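Local coordinates for protein AgaA (Rhizobium radiobacter, PDB 6HLX) that binds the opine agropinic acid as a periplasmic solute-binding protein and probably delivers it to an ABC transporter for import, at residues A80-K83 with A84-R88; P12-D16 with T17-P21. One frame throughout, in Å; residues are numbered along the deposited sequence.

Contact 1. Residues A80-K83 with A84-R88. With EDO (1,2-ethanediol), chain B.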
loop_
_atom_site.group_PDB
_atom_site.type_symbol
_atom_site.label_atom_id
_atom_site.label_comp_id
_atom_site.label_asym_id
_atom_site.label_seq_id
_atom_site.Cartn_x
_atom_site.Cartn_y
_atom_site.Cartn_z
ATOM N N ALA A 80 -1.732 16.095 -22.551
ATOM C CA ALA A 80 -3.190 16.038 -22.347
ATOM C C ALA A 80 -3.597 14.740 -21.624
ATOM O O ALA A 80 -4.568 14.744 -20.854
ATOM C CB ALA A 80 -3.909 16.145 -23.676
ATOM N N ASP A 81 -2.861 13.632 -21.868
ATOM C CA ASP A 81 -3.119 12.339 -21.207
ATOM C C ASP A 81 -2.749 12.439 -19.723
ATOM O O ASP A 81 -3.475 11.945 -18.866
ATOM C CB ASP A 81 -2.348 11.198 -21.901
ATOM C CG ASP A 81 -2.663 11.148 -23.382
ATOM O OD1 ASP A 81 -3.876 11.157 -23.733
ATOM O OD2 ASP A 81 -1.706 11.142 -24.195
ATOM N N VAL A 82 -1.612 13.078 -19.421
ATOM C CA VAL A 82 -1.192 13.287 -18.036
ATOM C C VAL A 82 -2.234 14.152 -17.322
ATOM O O VAL A 82 -2.685 13.790 -16.232
ATOM C CB VAL A 82 0.215 13.914 -17.948
ATOM C CG1 VAL A 82 0.588 14.230 -16.487
ATOM C CG2 VAL A 82 1.254 13.002 -18.606
ATOM N N LYS A 83 -2.677 15.254 -17.964
ATOM C CA LYS A 83 -3.659 16.136 -17.328
ATOM C C LYS A 83 -4.990 15.408 -17.046
ATOM O O LYS A 83 -5.510 15.500 -15.930
ATOM C CB LYS A 83 -3.888 17.390 -18.189
ATOM C CG LYS A 83 -4.865 18.392 -17.581
ATOM C CD LYS A 83 -4.773 19.760 -18.255
ATOM C CE LYS A 83 -5.772 20.724 -17.647
ATOM N NZ LYS A 83 -5.617 22.083 -18.222
ATOM N N ALA A 84 -5.518 14.654 -18.031
ATOM C CA ALA A 84 -6.776 13.907 -17.845
ATOM C C ALA A 84 -6.647 12.864 -16.717
ATOM O O ALA A 84 -7.577 12.701 -15.911
ATOM C CB ALA A 84 -7.179 13.222 -19.154
ATOM N N SER A 85 -5.478 12.186 -16.641
ATOM C CA SER A 85 -5.219 11.156 -15.632
ATOM C C SER A 85 -5.198 11.789 -14.239
ATOM O O SER A 85 -5.836 11.261 -13.323
ATOM C CB SER A 85 -3.922 10.419 -15.932
ATOM O OG SER A 85 -4.086 9.693 -17.148
ATOM N N LEU A 86 -4.500 12.937 -14.096
ATOM C CA LEU A 86 -4.437 13.660 -12.823
ATOM C C LEU A 86 -5.788 14.222 -12.430
ATOM O O LEU A 86 -6.164 14.132 -11.264
ATOM C CB LEU A 86 -3.363 14.759 -12.859
ATOM C CG LEU A 86 -1.910 14.267 -12.979
ATOM C CD1 LEU A 86 -0.947 15.443 -13.121
ATOM C CD2 LEU A 86 -1.501 13.369 -11.795
ATOM N N GLU A 87 -6.544 14.770 -13.398
ATOM C CA GLU A 87 -7.885 15.304 -13.111
ATOM C C GLU A 87 -8.838 14.247 -12.556
ATOM O O GLU A 87 -9.666 14.567 -11.689
ATOM C CB GLU A 87 -8.459 16.013 -14.319
ATOM C CG GLU A 87 -7.885 17.414 -14.420
ATOM C CD GLU A 87 -8.307 18.201 -15.642
ATOM O OE1 GLU A 87 -8.092 19.434 -15.640
ATOM O OE2 GLU A 87 -8.842 17.596 -16.599
ATOM N N ARG A 88 -8.687 12.981 -12.999
ATOM C CA ARG A 88 -9.513 11.875 -12.476
ATOM C C ARG A 88 -9.188 11.609 -11.002
ATOM O O ARG A 88 -10.083 11.308 -10.206
ATOM C CB ARG A 88 -9.328 10.608 -13.329
ATOM C CG ARG A 88 -10.323 9.535 -12.965
ATOM C CD ARG A 88 -10.619 8.534 -14.053
ATOM N NE ARG A 88 -11.621 7.618 -13.527
ATOM C CZ ARG A 88 -11.389 6.361 -13.168
ATOM N NH1 ARG A 88 -10.194 5.809 -13.377
ATOM N NH2 ARG A 88 -12.357 5.632 -12.628
HETATM C C1 EDO B . -7.071 21.207 -12.285
HETATM O O1 EDO B . -6.933 21.162 -13.701
HETATM C C2 EDO B . -8.268 20.320 -11.851
HETATM O O2 EDO B . -8.382 20.323 -10.433
#
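Ser85 turns its hydroxyl back onto Asp81, one helical turn earlier. OG lies anti to its own carbonyl carbon (chi1 -66°) and donates to Asp81 O at 2.9 Å. Ser85 N reaches the same oxygen at 3.0 Å, from the opposite face of the carbonyl plane. Asp81 O is therefore gripped by two donors. The same OG accepts from Val139 N, so the buried hydroxyl both gives and takes. On another buried face, Val82 and Leu86 lie side by side and point the same way, with Val82 CG1 3.9 Å from Leu86 CD1. The looser side belongs to Lys83 and Glu87. Their extended chains cross at a slant, and Lys83 CE comes to 3.3 Å from Glu87 OE1. Lys83 NZ stays 4.5 Å from Glu87 OE1, too far for a salt bridge. NZ bonds instead to Ile108 O, while a 1,2-ethanediol, probably from the crystallisation liquor, donates from O1 to Glu87 OE1 at 2.8 Å. Residues 80 to 88 all belong to helix 79-90, with i to i+4 backbone bonds unbroken from Ala80 to Arg88. Val82 and Leu86 pack on strand 115-120. Lys83 and Glu87 touch strand 105-110, and Ala84 meets helix 141-146, whose first residue, Ala141, gives its N-H to Asp81 OD1.

Contact 2. Residues P12-D16 with T17-P21; sequences PSTLD and TVVQP
The loop between strand 3-8 and helix 23-32 folds back on itself here through an ST turn at Thr14 and a type I beta turn from Asp16 to Val19. Its far end carries Gln20, a residue of the agropinic acid pocket. Thr14 meets Val19 across the loop, the two side chains crossing at about a right angle with CG2 of Thr14 3.8 Å from CG1 of Val19. The other branch of Thr14 is polar. OG1 lies anti to the backbone N (chi1 -173°) and accepts from Asp16 N at 3.0 Å, in a nearly straight bond of 165°. The beta turn is closed by Val19 N, which reaches Asp16 O at 3.3 Å from well above the carbonyl plane. Asp16 also sends its carboxylate over the turn. OD1 takes a weak bond from Val18 N at 3.4 Å, and CG of Asp16 packs against CG2 of Val19. At the open end of the loop, Ser13 OG sits 3.3 Å from Pro21 CB. A water bridges the same pair: it donates to Pro21 O at 2.7 Å and is hydrogen-bonded to Ser13 OG. Trp360 NE1 also bonds to Pro21 O, and Lys29 NZ binds the carbonyls of Thr17 and Val19. The polar bonds thus fix the turns from within, while the methyls of Thr14 and Val19 meet across the bend. OD2, the other oxygen of Asp16, has the stronger partner, a salt bridge to Arg88 NH2, whose positive charge probably favours the ionised form.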
loop_
_atom_site.group_PDB
_atom_site.type_symbol
_atom_site.label_atom_id
_atom_site.label_comp_id
_atom_site.label_asym_id
_atom_site.label_seq_id
_atom_site.Cartn_x
_atom_site.Cartn_y
_atom_site.Cartn_z
ATOM N N PRO A 12 -7.765 -9.521 -8.342
ATOM C CA PRO A 12 -8.037 -8.081 -8.149
ATOM C C PRO A 12 -9.530 -7.773 -8.292
ATOM O O PRO A 12 -10.195 -8.256 -9.227
ATOM C CB PRO A 12 -7.258 -7.421 -9.296
ATOM C CG PRO A 12 -6.108 -8.396 -9.568
ATOM C CD PRO A 12 -6.786 -9.751 -9.422
ATOM N N SER A 13 -10.065 -6.975 -7.365
ATOM C CA SER A 13 -11.473 -6.557 -7.426
ATOM C C SER A 13 -11.666 -5.599 -8.614
ATOM O O SER A 13 -12.741 -5.555 -9.213
ATOM C CB SER A 13 -11.866 -5.862 -6.126
ATOM O OG SER A 13 -11.020 -4.745 -5.921
ATOM N N THR A 14 -10.590 -4.872 -8.980
ATOM C CA THR A 14 -10.569 -3.946 -10.115
ATOM C C THR A 14 -9.145 -3.611 -10.540
ATOM O O THR A 14 -8.218 -3.668 -9.728
ATOM C CB THR A 14 -11.351 -2.640 -9.819
ATOM O OG1 THR A 14 -11.420 -1.879 -11.040
ATOM C CG2 THR A 14 -10.718 -1.789 -8.700
ATOM N N LEU A 15 -8.980 -3.247 -11.820
ATOM C CA LEU A 15 -7.703 -2.752 -12.306
ATOM C C LEU A 15 -7.811 -1.225 -12.528
ATOM O O LEU A 15 -6.856 -0.609 -12.994
ATOM C CB LEU A 15 -7.257 -3.474 -13.576
ATOM C CG LEU A 15 -6.872 -4.955 -13.395
ATOM C CD1 LEU A 15 -6.446 -5.559 -14.739
ATOM C CD2 LEU A 15 -5.720 -5.104 -12.378
ATOM N N ASP A 16 -8.987 -0.620 -12.182
ATOM C CA ASP A 16 -9.220 0.835 -12.299
ATOM C C ASP A 16 -7.992 1.513 -11.648
ATOM O O ASP A 16 -7.668 1.243 -10.489
ATOM C CB ASP A 16 -10.551 1.236 -11.626
ATOM C CG ASP A 16 -10.872 2.712 -11.713
ATOM O OD1 ASP A 16 -9.927 3.523 -11.783
ATOM O OD2 ASP A 16 -12.063 3.061 -11.658
ATOM N N THR A 17 -7.226 2.270 -12.445
ATOM C CA THR A 17 -5.916 2.717 -11.956
ATOM C C THR A 17 -5.946 3.514 -10.677
ATOM O O THR A 17 -5.053 3.311 -9.846
ATOM C CB THR A 17 -5.101 3.455 -13.022
ATOM O OG1 THR A 17 -5.715 4.716 -13.318
ATOM C CG2 THR A 17 -4.929 2.601 -14.322
ATOM N N VAL A 18 -6.955 4.393 -10.502
ATOM C CA VAL A 18 -6.992 5.332 -9.369
ATOM C C VAL A 18 -7.389 4.659 -8.033
ATOM O O VAL A 18 -7.176 5.249 -6.963
ATOM C CB VAL A 18 -7.863 6.577 -9.660
ATOM C CG1 VAL A 18 -7.400 7.306 -10.921
ATOM C CG2 VAL A 18 -9.349 6.225 -9.733
ATOM N N VAL A 19 -8.010 3.462 -8.115
ATOM C CA VAL A 19 -8.450 2.702 -6.941
ATOM C C VAL A 19 -7.308 1.871 -6.423
ATOM O O VAL A 19 -6.584 1.259 -7.219
ATOM C CB VAL A 19 -9.671 1.803 -7.308
ATOM C CG1 VAL A 19 -10.127 0.953 -6.129
ATOM C CG2 VAL A 19 -10.817 2.645 -7.842
ATOM N N GLN A 20 -7.169 1.811 -5.091
ATOM C CA GLN A 20 -6.142 0.992 -4.435
ATOM C C GLN A 20 -6.900 -0.247 -3.904
ATOM O O GLN A 20 -7.506 -0.176 -2.819
ATOM C CB GLN A 20 -5.499 1.789 -3.275
ATOM C CG GLN A 20 -4.100 1.309 -2.859
ATOM C CD GLN A 20 -3.983 -0.159 -2.556
ATOM O OE1 GLN A 20 -4.083 -1.001 -3.455
ATOM N NE2 GLN A 20 -3.726 -0.500 -1.303
ATOM N N PRO A 21 -6.950 -1.369 -4.660
ATOM C CA PRO A 21 -7.745 -2.522 -4.187
ATOM C C PRO A 21 -6.976 -3.440 -3.240
ATOM O O PRO A 21 -7.562 -4.342 -2.638
ATOM C CB PRO A 21 -8.044 -3.286 -5.491
ATOM C CG PRO A 21 -6.784 -3.075 -6.318
ATOM C CD PRO A 21 -6.306 -1.649 -5.971
HETATM O O HOH W 1 -9.989 -5.379 -3.153
#

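The centres of contact 1 and contact 2 lie about 17 Å apart, yet the two touch directly. Arg88 NH2 of contact 1 forms a salt bridge of 2.8 Å with Asp16 OD2 of contact 2, and Arg88 NH1 packs on Val18 CG2. Helix 79-90 is thereby tied to the loop after strand 3-8. Both contacts are partly buried, but contact 2 lies nearer the centre of the chain and holds a residue of the ligand pocket. Contact 1 is regular helix: an apolar face on the sheet, a buried polar face toward helix 141-146 and a more open charged edge. Contact 2 has no regular structure and relies on turns and a bridging water.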